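Long-range contact in cell division control protein (Pyrococcus abyssi, PDB 6RPP), which is an intein of the HINT fold that, in its natural form, probably excises itself from an MCM-type replicative helicase and joins the flanking segments: residues A[26-34]-A[43-51]. The protein carries 2 engineered substitutions. Sequence-based numbering, arbitrary orientation.
Sequences ERAIEEAEK and DGFYAPIDI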
loop_
_atom_site.group_PDB
_atom_site.type_symbol
_atom_site.label_atom_id
_atom_site.label_comp_id
_atom_site.label_asym_id
_atom_site.label_seq_id
_atom_site.Cartn_x
_atom_site.Cartn_y
_atom_site.Cartn_z
ATOM N N GLU A 26 -12.430 -6.476 2.214
ATOM C CA GLU A 26 -13.591 -7.297 1.890
ATOM C C GLU A 26 -14.666 -7.192 2.962
ATOM O O GLU A 26 -15.859 -7.218 2.626
ATOM C CB GLU A 26 -13.155 -8.742 1.708
ATOM C CG GLU A 26 -12.250 -8.955 0.483
ATOM C CD GLU A 26 -12.943 -8.706 -0.863
ATOM O OE1 GLU A 26 -14.196 -8.542 -0.937
ATOM O OE2 GLU A 26 -12.201 -8.745 -1.872
ATOM N N ARG A 27 -14.282 -7.042 4.242
ATOM C CA ARG A 27 -15.306 -6.873 5.273
ATOM C C ARG A 27 -16.071 -5.577 5.066
ATOM O O ARG A 27 -17.294 -5.523 5.281
ATOM C CB ARG A 27 -14.662 -6.906 6.660
ATOM C CG ARG A 27 -15.630 -6.728 7.833
ATOM C CD ARG A 27 -14.831 -6.636 9.136
ATOM N NE ARG A 27 -15.630 -6.202 10.279
ATOM C CZ ARG A 27 -15.862 -6.958 11.348
ATOM N NH1 ARG A 27 -15.366 -8.188 11.406
ATOM N NH2 ARG A 27 -16.598 -6.498 12.356
ATOM N N ALA A 28 -15.357 -4.519 4.674
ATOM C CA ALA A 28 -16.004 -3.238 4.471
ATOM C C ALA A 28 -16.918 -3.284 3.259
ATOM O O ALA A 28 -18.013 -2.694 3.267
ATOM C CB ALA A 28 -14.941 -2.146 4.305
ATOM N N ILE A 29 -16.475 -3.979 2.216
ATOM C CA ILE A 29 -17.293 -4.163 1.013
ATOM C C ILE A 29 -18.556 -4.945 1.337
ATOM O O ILE A 29 -19.665 -4.590 0.904
ATOM C CB ILE A 29 -16.470 -4.868 -0.084
ATOM C CG1 ILE A 29 -15.269 -4.029 -0.508
ATOM C CG2 ILE A 29 -17.354 -5.215 -1.285
ATOM C CD1 ILE A 29 -15.605 -2.852 -1.323
ATOM N N GLU A 30 -18.420 -6.025 2.098
ATOM C CA GLU A 30 -19.601 -6.834 2.423
ATOM C C GLU A 30 -20.642 -6.018 3.199
ATOM O O GLU A 30 -21.848 -6.100 2.930
ATOM C CB GLU A 30 -19.171 -8.060 3.226
ATOM C CG GLU A 30 -20.280 -9.062 3.452
ATOM C CD GLU A 30 -19.795 -10.321 4.175
ATOM O OE1 GLU A 30 -18.629 -10.335 4.638
ATOM O OE2 GLU A 30 -20.587 -11.284 4.299
ATOM N N GLU A 31 -20.194 -5.185 4.137
ATOM C CA GLU A 31 -21.148 -4.417 4.913
ATOM C C GLU A 31 -21.810 -3.353 4.044
ATOM O O GLU A 31 -23.029 -3.133 4.153
ATOM C CB GLU A 31 -20.418 -3.798 6.104
ATOM C CG GLU A 31 -21.318 -3.088 7.081
ATOM C CD GLU A 31 -20.585 -2.706 8.337
ATOM O OE1 GLU A 31 -20.516 -3.529 9.278
ATOM O OE2 GLU A 31 -20.074 -1.578 8.374
ATOM N N ALA A 32 -21.017 -2.692 3.176
ATOM C CA ALA A 32 -21.568 -1.624 2.339
ATOM C C ALA A 32 -22.507 -2.179 1.270
ATOM O O ALA A 32 -23.450 -1.477 0.860
ATOM C CB ALA A 32 -20.439 -0.807 1.696
ATOM N N GLU A 33 -22.283 -3.433 0.820
ATOM C CA GLU A 33 -23.242 -4.074 -0.095
ATOM C C GLU A 33 -24.654 -4.050 0.475
ATOM O O GLU A 33 -25.634 -3.877 -0.265
ATOM C CB GLU A 33 -22.854 -5.534 -0.385
ATOM C CG GLU A 33 -21.738 -5.635 -1.388
ATOM C CD GLU A 33 -21.155 -7.037 -1.516
ATOM O OE1 GLU A 33 -21.422 -7.891 -0.643
ATOM O OE2 GLU A 33 -20.414 -7.273 -2.495
ATOM N N LYS A 34 -24.776 -4.231 1.781
ATOM C CA LYS A 34 -26.085 -4.386 2.398
ATOM C C LYS A 34 -26.669 -3.082 2.932
ATOM O O LYS A 34 -27.880 -3.015 3.173
ATOM C CB LYS A 34 -25.999 -5.409 3.535
ATOM C CG LYS A 34 -25.697 -6.819 3.039
ATOM C CD LYS A 34 -25.734 -7.845 4.151
ATOM C CE LYS A 34 -25.806 -9.260 3.584
ATOM N NZ LYS A 34 -27.049 -9.968 4.009
ATOM N N ASP A 43 -13.794 -0.779 -12.764
ATOM C CA ASP A 43 -12.998 -1.976 -12.513
ATOM C C ASP A 43 -12.981 -2.349 -11.030
ATOM O O ASP A 43 -11.996 -2.925 -10.542
ATOM C CB ASP A 43 -11.571 -1.782 -13.039
ATOM C CG ASP A 43 -10.768 -0.792 -12.188
ATOM O OD1 ASP A 43 -11.380 0.163 -11.648
ATOM O OD2 ASP A 43 -9.540 -0.974 -12.029
ATOM N N GLY A 44 -14.041 -2.021 -10.284
ATOM C CA GLY A 44 -13.980 -2.383 -8.871
ATOM C C GLY A 44 -14.979 -1.593 -8.038
ATOM O O GLY A 44 -16.022 -1.152 -8.547
ATOM N N PHE A 45 -14.623 -1.462 -6.754
ATOM C CA PHE A 45 -15.542 -1.064 -5.704
ATOM C C PHE A 45 -14.836 -0.241 -4.641
ATOM O O PHE A 45 -13.654 -0.442 -4.375
ATOM C CB PHE A 45 -16.127 -2.305 -5.009
ATOM C CG PHE A 45 -16.699 -3.315 -5.948
ATOM C CD1 PHE A 45 -18.035 -3.225 -6.343
ATOM C CD2 PHE A 45 -15.921 -4.355 -6.432
ATOM C CE1 PHE A 45 -18.579 -4.153 -7.219
ATOM C CE2 PHE A 45 -16.469 -5.280 -7.333
ATOM C CZ PHE A 45 -17.793 -5.185 -7.702
ATOM N N TYR A 46 -15.594 0.641 -3.984
ATOM C CA TYR A 46 -15.104 1.287 -2.772
ATOM C C TYR A 46 -16.188 1.231 -1.707
ATOM O O TYR A 46 -17.373 1.058 -2.010
ATOM C CB TYR A 46 -14.661 2.740 -3.012
ATOM C CG TYR A 46 -15.708 3.656 -3.516
ATOM C CD1 TYR A 46 -15.964 3.761 -4.868
ATOM C CD2 TYR A 46 -16.396 4.470 -2.652
ATOM C CE1 TYR A 46 -16.921 4.622 -5.347
ATOM C CE2 TYR A 46 -17.357 5.355 -3.130
ATOM C CZ TYR A 46 -17.607 5.421 -4.465
ATOM O OH TYR A 46 -18.568 6.305 -4.922
ATOM N N ALA A 47 -15.752 1.363 -0.460
ATOM C CA ALA A 47 -16.665 1.317 0.666
ATOM C C ALA A 47 -16.073 2.139 1.798
ATOM O O ALA A 47 -14.852 2.208 1.944
ATOM C CB ALA A 47 -16.887 -0.132 1.129
ATOM N N PRO A 48 -16.894 2.710 2.644
ATOM C CA PRO A 48 -16.365 3.467 3.787
ATOM C C PRO A 48 -15.723 2.543 4.807
ATOM O O PRO A 48 -16.168 1.413 5.041
ATOM C CB PRO A 48 -17.615 4.147 4.365
ATOM C CG PRO A 48 -18.724 3.399 3.861
ATOM C CD PRO A 48 -18.359 2.762 2.549
ATOM N N ILE A 49 -14.676 3.046 5.453
ATOM C CA ILE A 49 -14.072 2.414 6.622
ATOM C C ILE A 49 -13.686 3.503 7.599
ATOM O O ILE A 49 -13.688 4.700 7.276
ATOM C CB ILE A 49 -12.791 1.601 6.334
ATOM C CG1 ILE A 49 -11.833 2.454 5.526
ATOM C CG2 ILE A 49 -13.061 0.325 5.679
ATOM C CD1 ILE A 49 -10.471 1.731 5.328
ATOM N N ASP A 50 -13.341 3.075 8.836
ATOM C CA ASP A 50 -12.812 3.966 9.862
ATOM C C ASP A 50 -11.771 3.206 10.690
ATOM O O ASP A 50 -12.085 2.634 11.733
ATOM C CB ASP A 50 -13.947 4.507 10.747
ATOM C CG ASP A 50 -13.485 5.505 11.787
ATOM O OD1 ASP A 50 -12.309 5.937 11.806
ATOM O OD2 ASP A 50 -14.352 5.923 12.600
ATOM N N ILE A 51 -10.517 3.237 10.264
ATOM C CA ILE A 51 -9.481 2.505 10.968
ATOM C C ILE A 51 -8.279 3.422 11.158
ATOM O O ILE A 51 -8.181 4.480 10.538
ATOM C CB ILE A 51 -9.072 1.218 10.215
ATOM C CG1 ILE A 51 -8.420 1.584 8.903
ATOM C CG2 ILE A 51 -10.294 0.367 9.936
ATOM C CD1 ILE A 51 -7.964 0.369 8.156
HETATM O O HOH W 1 -18.329 -0.332 4.618
#
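Ala-47 points its methyl toward the helix and meets three of its residues, Ala-28, Ile-29 and Ala-32. CB of Ala-47 lies 3.7 Å from CB of Ala-32, and the carbonyl O of Ala-28 is 3.5 Å from the same methyl of Ala-47. With alanines on both sides, the backbones come close, and the CA atoms of Ile-29 and Ala-47 are 5.5 Å apart. Ile-29 leaves the helix beside rather than toward the strand, but its CG1 branch, anti to the carbonyl carbon (chi1 -62°), folds back at chi2 -73° and brings CD1 down between Phe-45 and Ala-47. There the side chains of Ile-29 and Phe-45 cross at about a right angle. The touch falls on CB of Phe-45, 3.8 Å from CD1 of Ile-29, with the ring farther off. Farther along the strand, CG2 of Ile-49 presses on CB of Ala-28 at 3.4 Å, tighter than ordinary van der Waals contact, while Pro-48 lies at the margin near Ala-32. No direct hydrogen bond joins the segments. One water instead donates to both the O of Ala-28 (2.7 Å) and the O of Pro-48 (2.8 Å), bridging the two main chains; the first of these oxygens also accepts the helical bond from Ala-32 N. Leu-38, from the loop after the helix, adds to the apolar cluster around Ile-29, Ala-32 and Phe-45, and Tyr-46 turns to the other face of the strand, where it meets Trp-72. The axes of segments 26-34 and 44-51 pass 7.4 Å apart at 96°, nearly perpendicular. They belong to helix 21-35 and to strand 44-56 of an antiparallel sheet: apolar helix-on-sheet packing within the intein splicing domain of the HINT fold.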